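Local coordinates for protein activator of 2-hydroxyisocaproyl-CoA dehydratase (Clostridium difficile, PDB 4EHU) that uses ATP hydrolysis to drive one-electron transfer to (R)-2-hydroxyisocaproyl-CoA dehydratase in leucine fermentation, as a homodimer sharing one [4Fe-4S] cluster, at residues T3-V16 with Q241-F253. Sequence-based numbering, arbitrary orientation.
With ANP (phosphoaminophosphonic acid-adenylate ester), chain D.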
loop_
_atom_site.group_PDB
_atom_site.type_symbol
_atom_site.label_atom_id
_atom_site.label_comp_id
_atom_site.label_asym_id
_atom_site.label_seq_id
_atom_site.Cartn_x
_atom_site.Cartn_y
_atom_site.Cartn_z
ATOM N N THR A 3 -26.442 -22.041 -19.575
ATOM C CA THR A 3 -25.527 -22.194 -18.452
ATOM C C THR A 3 -25.213 -20.821 -17.869
ATOM O O THR A 3 -25.451 -19.801 -18.507
ATOM C CB THR A 3 -24.235 -22.896 -18.870
ATOM O OG1 THR A 3 -23.566 -22.125 -19.881
ATOM C CG2 THR A 3 -24.567 -24.325 -19.381
ATOM N N MET A 4 -24.699 -20.801 -16.648
ATOM C CA MET A 4 -24.408 -19.541 -15.968
ATOM C C MET A 4 -23.008 -19.549 -15.374
ATOM O O MET A 4 -22.561 -20.556 -14.839
ATOM C CB MET A 4 -25.420 -19.312 -14.847
ATOM C CG MET A 4 -25.251 -17.987 -14.131
ATOM S SD MET A 4 -26.564 -17.688 -12.936
ATOM C CE MET A 4 -27.846 -17.019 -13.993
ATOM N N GLY A 5 -22.332 -18.406 -15.485
ATOM C CA GLY A 5 -21.051 -18.168 -14.841
ATOM C C GLY A 5 -21.170 -17.011 -13.858
ATOM O O GLY A 5 -21.785 -15.997 -14.167
ATOM N N LEU A 6 -20.610 -17.185 -12.666
ATOM C CA LEU A 6 -20.570 -16.131 -11.659
ATOM C C LEU A 6 -19.118 -15.895 -11.294
ATOM O O LEU A 6 -18.383 -16.845 -11.066
ATOM C CB LEU A 6 -21.349 -16.540 -10.407
ATOM C CG LEU A 6 -22.865 -16.652 -10.549
ATOM C CD1 LEU A 6 -23.463 -17.202 -9.262
ATOM C CD2 LEU A 6 -23.475 -15.303 -10.900
ATOM N N ASP A 7 -18.705 -14.635 -11.249
ATOM C CA ASP A 7 -17.346 -14.264 -10.865
ATOM C C ASP A 7 -17.461 -13.321 -9.670
ATOM O O ASP A 7 -17.844 -12.169 -9.804
ATOM C CB ASP A 7 -16.624 -13.611 -12.062
ATOM C CG ASP A 7 -15.247 -13.019 -11.702
ATOM O OD1 ASP A 7 -14.780 -13.110 -10.546
ATOM O OD2 ASP A 7 -14.629 -12.444 -12.610
ATOM N N ILE A 8 -17.177 -13.838 -8.485
ATOM C CA ILE A 8 -17.330 -13.070 -7.267
ATOM C C ILE A 8 -15.957 -12.606 -6.824
ATOM O O ILE A 8 -15.212 -13.349 -6.194
ATOM C CB ILE A 8 -17.996 -13.915 -6.167
ATOM C CG1 ILE A 8 -19.293 -14.523 -6.706
ATOM C CG2 ILE A 8 -18.264 -13.060 -4.942
ATOM C CD1 ILE A 8 -19.872 -15.626 -5.815
ATOM N N GLY A 9 -15.598 -11.382 -7.194
ATOM C CA GLY A 9 -14.267 -10.901 -6.890
ATOM C C GLY A 9 -14.238 -10.139 -5.586
ATOM O O GLY A 9 -15.222 -10.116 -4.848
ATOM N N SER A 10 -13.113 -9.494 -5.327
ATOM C CA SER A 10 -12.941 -8.707 -4.114
ATOM C C SER A 10 -13.919 -7.541 -4.067
ATOM O O SER A 10 -14.284 -7.061 -2.997
ATOM C CB SER A 10 -11.516 -8.168 -4.063
ATOM O OG SER A 10 -11.272 -7.189 -5.063
ATOM N N THR A 11 -14.349 -7.100 -5.242
ATOM C CA THR A 11 -14.873 -5.750 -5.398
ATOM C C THR A 11 -16.218 -5.724 -6.093
ATOM O O THR A 11 -17.089 -4.930 -5.740
ATOM C CB THR A 11 -13.888 -4.893 -6.206
ATOM O OG1 THR A 11 -12.630 -4.849 -5.521
ATOM C CG2 THR A 11 -14.426 -3.471 -6.409
ATOM N N ALA A 12 -16.396 -6.594 -7.080
ATOM C CA ALA A 12 -17.655 -6.650 -7.794
ATOM C C ALA A 12 -18.058 -8.076 -8.108
ATOM O O ALA A 12 -17.202 -8.950 -8.251
ATOM C CB ALA A 12 -17.567 -5.852 -9.087
ATOM N N SER A 13 -19.363 -8.287 -8.218
ATOM C CA SER A 13 -19.907 -9.581 -8.607
ATOM C C SER A 13 -20.376 -9.509 -10.042
ATOM O O SER A 13 -21.107 -8.589 -10.431
ATOM C CB SER A 13 -21.075 -9.981 -7.704
ATOM O OG SER A 13 -20.626 -10.164 -6.381
ATOM N N LYS A 14 -19.960 -10.491 -10.830
ATOM C CA LYS A 14 -20.284 -10.514 -12.249
ATOM C C LYS A 14 -20.973 -11.814 -12.609
ATOM O O LYS A 14 -20.605 -12.877 -12.105
ATOM C CB LYS A 14 -19.015 -10.373 -13.091
ATOM C CG LYS A 14 -18.417 -8.965 -13.114
ATOM C CD LYS A 14 -17.657 -8.608 -11.806
ATOM C CE LYS A 14 -16.357 -9.408 -11.663
ATOM N NZ LYS A 14 -15.479 -8.930 -10.543
ATOM N N GLY A 15 -21.978 -11.735 -13.481
ATOM C CA GLY A 15 -22.707 -12.918 -13.920
ATOM C C GLY A 15 -22.981 -12.903 -15.413
ATOM O O GLY A 15 -23.185 -11.845 -16.004
ATOM N N VAL A 16 -22.988 -14.083 -16.020
ATOM C CA VAL A 16 -23.325 -14.235 -17.434
ATOM C C VAL A 16 -24.233 -15.443 -17.575
ATOM O O VAL A 16 -23.972 -16.469 -16.943
ATOM C CB VAL A 16 -22.064 -14.490 -18.289
ATOM C CG1 VAL A 16 -22.449 -14.938 -19.683
ATOM C CG2 VAL A 16 -21.176 -13.213 -18.345
ATOM N N GLN A 241 -14.856 -6.487 -17.955
ATOM C CA GLN A 241 -15.078 -6.841 -16.550
ATOM C C GLN A 241 -15.779 -8.201 -16.399
ATOM O O GLN A 241 -15.813 -8.772 -15.316
ATOM C CB GLN A 241 -15.913 -5.755 -15.865
ATOM C CG GLN A 241 -15.958 -5.888 -14.350
ATOM C CD GLN A 241 -16.588 -4.681 -13.700
ATOM O OE1 GLN A 241 -17.243 -3.865 -14.368
ATOM N NE2 GLN A 241 -16.385 -4.543 -12.392
ATOM N N LEU A 242 -16.306 -8.714 -17.505
ATOM C CA LEU A 242 -17.138 -9.914 -17.488
ATOM C C LEU A 242 -16.467 -11.173 -18.036
ATOM O O LEU A 242 -17.135 -12.216 -18.149
ATOM C CB LEU A 242 -18.404 -9.645 -18.308
ATOM C CG LEU A 242 -19.450 -8.765 -17.618
ATOM C CD1 LEU A 242 -20.369 -8.121 -18.646
ATOM C CD2 LEU A 242 -20.252 -9.567 -16.586
ATOM N N THR A 243 -15.184 -11.108 -18.386
ATOM C CA THR A 243 -14.564 -12.261 -19.043
ATOM C C THR A 243 -14.441 -13.465 -18.118
ATOM O O THR A 243 -14.452 -14.617 -18.583
ATOM C CB THR A 243 -13.177 -11.932 -19.612
ATOM O OG1 THR A 243 -12.400 -11.259 -18.624
ATOM C CG2 THR A 243 -13.311 -11.000 -20.844
ATOM N N GLY A 244 -14.335 -13.196 -16.821
ATOM C CA GLY A 244 -14.239 -14.278 -15.842
ATOM C C GLY A 244 -15.575 -15.007 -15.766
ATOM O O GLY A 244 -15.638 -16.244 -15.730
ATOM N N ALA A 245 -16.656 -14.245 -15.707
ATOM C CA ALA A 245 -17.994 -14.844 -15.669
ATOM C C ALA A 245 -18.309 -15.580 -16.966
ATOM O O ALA A 245 -18.958 -16.636 -16.954
ATOM C CB ALA A 245 -19.046 -13.782 -15.391
ATOM N N LEU A 246 -17.863 -15.024 -18.090
ATOM C CA LEU A 246 -18.041 -15.693 -19.374
ATOM C C LEU A 246 -17.276 -17.007 -19.400
ATOM O O LEU A 246 -17.815 -18.028 -19.839
ATOM C CB LEU A 246 -17.558 -14.782 -20.506
ATOM C CG LEU A 246 -17.610 -15.406 -21.890
ATOM C CD1 LEU A 246 -19.041 -15.822 -22.233
ATOM C CD2 LEU A 246 -17.097 -14.371 -22.901
ATOM N N GLY A 247 -16.038 -16.999 -18.900
ATOM C CA GLY A 247 -15.244 -18.212 -18.870
ATOM C C GLY A 247 -15.916 -19.261 -18.001
ATOM O O GLY A 247 -16.003 -20.431 -18.368
ATOM N N ALA A 248 -16.412 -18.833 -16.852
ATOM C CA ALA A 248 -17.167 -19.739 -15.977
ATOM C C ALA A 248 -18.390 -20.328 -16.707
ATOM O O ALA A 248 -18.676 -21.529 -16.609
ATOM C CB ALA A 248 -17.598 -19.017 -14.689
ATOM N N ALA A 249 -19.110 -19.493 -17.453
ATOM C CA ALA A 249 -20.310 -19.960 -18.162
ATOM C C ALA A 249 -19.930 -20.991 -19.230
ATOM O O ALA A 249 -20.675 -21.917 -19.504
ATOM C CB ALA A 249 -21.067 -18.775 -18.788
ATOM N N LEU A 250 -18.748 -20.834 -19.813
ATOM C CA LEU A 250 -18.271 -21.750 -20.839
ATOM C C LEU A 250 -17.836 -23.075 -20.215
ATOM O O LEU A 250 -18.092 -24.145 -20.779
ATOM C CB LEU A 250 -17.110 -21.120 -21.612
ATOM C CG LEU A 250 -17.543 -20.061 -22.619
ATOM C CD1 LEU A 250 -16.356 -19.138 -22.964
ATOM C CD2 LEU A 250 -18.093 -20.732 -23.865
ATOM N N TYR A 251 -17.186 -23.024 -19.056
ATOM C CA TYR A 251 -16.869 -24.261 -18.349
ATOM C C TYR A 251 -18.160 -24.929 -17.913
ATOM O O TYR A 251 -18.228 -26.144 -17.841
ATOM C CB TYR A 251 -15.976 -24.035 -17.135
ATOM C CG TYR A 251 -14.539 -23.854 -17.516
ATOM C CD1 TYR A 251 -13.856 -24.848 -18.200
ATOM C CD2 TYR A 251 -13.863 -22.679 -17.213
ATOM C CE1 TYR A 251 -12.558 -24.680 -18.582
ATOM C CE2 TYR A 251 -12.564 -22.516 -17.562
ATOM C CZ TYR A 251 -11.908 -23.510 -18.256
ATOM O OH TYR A 251 -10.590 -23.329 -18.619
ATOM N N ALA A 252 -19.179 -24.131 -17.622
ATOM C CA ALA A 252 -20.474 -24.691 -17.223
ATOM C C ALA A 252 -21.102 -25.423 -18.403
ATOM O O ALA A 252 -21.713 -26.485 -18.238
ATOM C CB ALA A 252 -21.390 -23.579 -16.721
ATOM N N PHE A 253 -20.974 -24.838 -19.588
ATOM C CA PHE A 253 -21.410 -25.468 -20.816
ATOM C C PHE A 253 -20.651 -26.774 -21.033
ATOM O O PHE A 253 -21.265 -27.778 -21.397
ATOM C CB PHE A 253 -21.216 -24.512 -22.000
ATOM C CG PHE A 253 -21.485 -25.140 -23.348
ATOM C CD1 PHE A 253 -22.788 -25.342 -23.796
ATOM C CD2 PHE A 253 -20.434 -25.502 -24.173
ATOM C CE1 PHE A 253 -23.032 -25.898 -25.031
ATOM C CE2 PHE A 253 -20.671 -26.064 -25.415
ATOM C CZ PHE A 253 -21.974 -26.256 -25.847
HETATM P PG ANP D . -10.122 -9.073 -7.894
HETATM O O1G ANP D . -10.463 -10.054 -6.778
HETATM O O2G ANP D . -10.103 -9.781 -9.225
HETATM O O3G ANP D . -8.889 -8.302 -7.631
HETATM P PB ANP D . -12.742 -7.888 -8.851
HETATM O O1B ANP D . -14.004 -7.700 -8.050
HETATM O O2B ANP D . -12.754 -9.018 -9.882
HETATM N N3B ANP D . -11.409 -7.947 -7.750
HETATM P PA ANP D . -13.131 -6.095 -11.104
HETATM O O1A ANP D . -14.602 -6.308 -11.028
HETATM O O2A ANP D . -12.293 -6.757 -12.175
HETATM O O3A ANP D . -12.469 -6.515 -9.685
HETATM O "O5'" ANP D . -12.749 -4.534 -11.121
HETATM C "C5'" ANP D . -13.119 -3.688 -10.027
HETATM C "C4'" ANP D . -12.772 -2.246 -10.385
HETATM O "O4'" ANP D . -12.873 -1.831 -11.739
HETATM C "C3'" ANP D . -12.798 -1.077 -9.418
HETATM O "O3'" ANP D . -11.778 -1.212 -8.418
HETATM C "C2'" ANP D . -12.632 0.126 -10.352
HETATM O "O2'" ANP D . -11.337 0.741 -10.234
HETATM C "C1'" ANP D . -12.806 -0.401 -11.776
HETATM N N9 ANP D . -14.061 0.033 -12.419
HETATM C C8 ANP D . -15.304 -0.423 -12.162
HETATM N N7 ANP D . -16.209 0.162 -12.985
HETATM C C5 ANP D . -15.513 1.005 -13.787
HETATM C C6 ANP D . -15.836 1.920 -14.884
HETATM N N6 ANP D . -17.127 2.063 -15.269
HETATM N N1 ANP D . -14.815 2.602 -15.465
HETATM C C2 ANP D . -13.538 2.460 -15.085
HETATM N N3 ANP D . -13.172 1.647 -14.081
HETATM C C4 ANP D . -14.100 0.908 -13.422
HETATM O O HOH W 1 -15.754 -11.517 -14.890
#
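G5 and A249 bring their CA atoms within 3.8 Å of each other, illustrating how small residues let a helix lie almost on the backbone of a β-hairpin. G5 CA meets A245 O in a CA-H...O contact of 3.3 Å, while the methyls of A248 and A249 also pack on the glycine, 3.6 Å from its CA and its N respectively. On the adjoining strand V16 splits its branches: CG2 lies 3.7 Å from A245 CB, and CG1 turns more loosely toward L246 CD1 and A249 CB. At the far end T3 OG1, tucked between its own N and carbonyl carbon (chi1 60°), donates to A249 O (2.9 Å), which F253 N reaches from the other face of the carbonyl plane.

Toward the nucleotide, polar side chains take over. K14 passes obliquely by L242, its CG 3.4 Å from Q241 O; bends at chi2 and chi3 then steer the outer chain so that NZ reaches A12 O and ANP O2B and O1A. Extended Q241 delivers NE2 to the same O1A in a nearly straight bond (170°), so K14 and Q241, from the two segments, grip one α-phosphate oxygen. A water donates to D7 OD2 and Q241 O and accepts from A245 N, tying the carboxylate to the start of the helix. Between the strands, the S10–A12 turn binds the β- and γ-phosphates, the phosphate-binding hairpin of the actin-like ATPase fold. Helix 243-261 packs on one face of the five-stranded sheet, helix 38-50 meets M4 and S13 on the other, and helix 79-90 flanks L246 and L250.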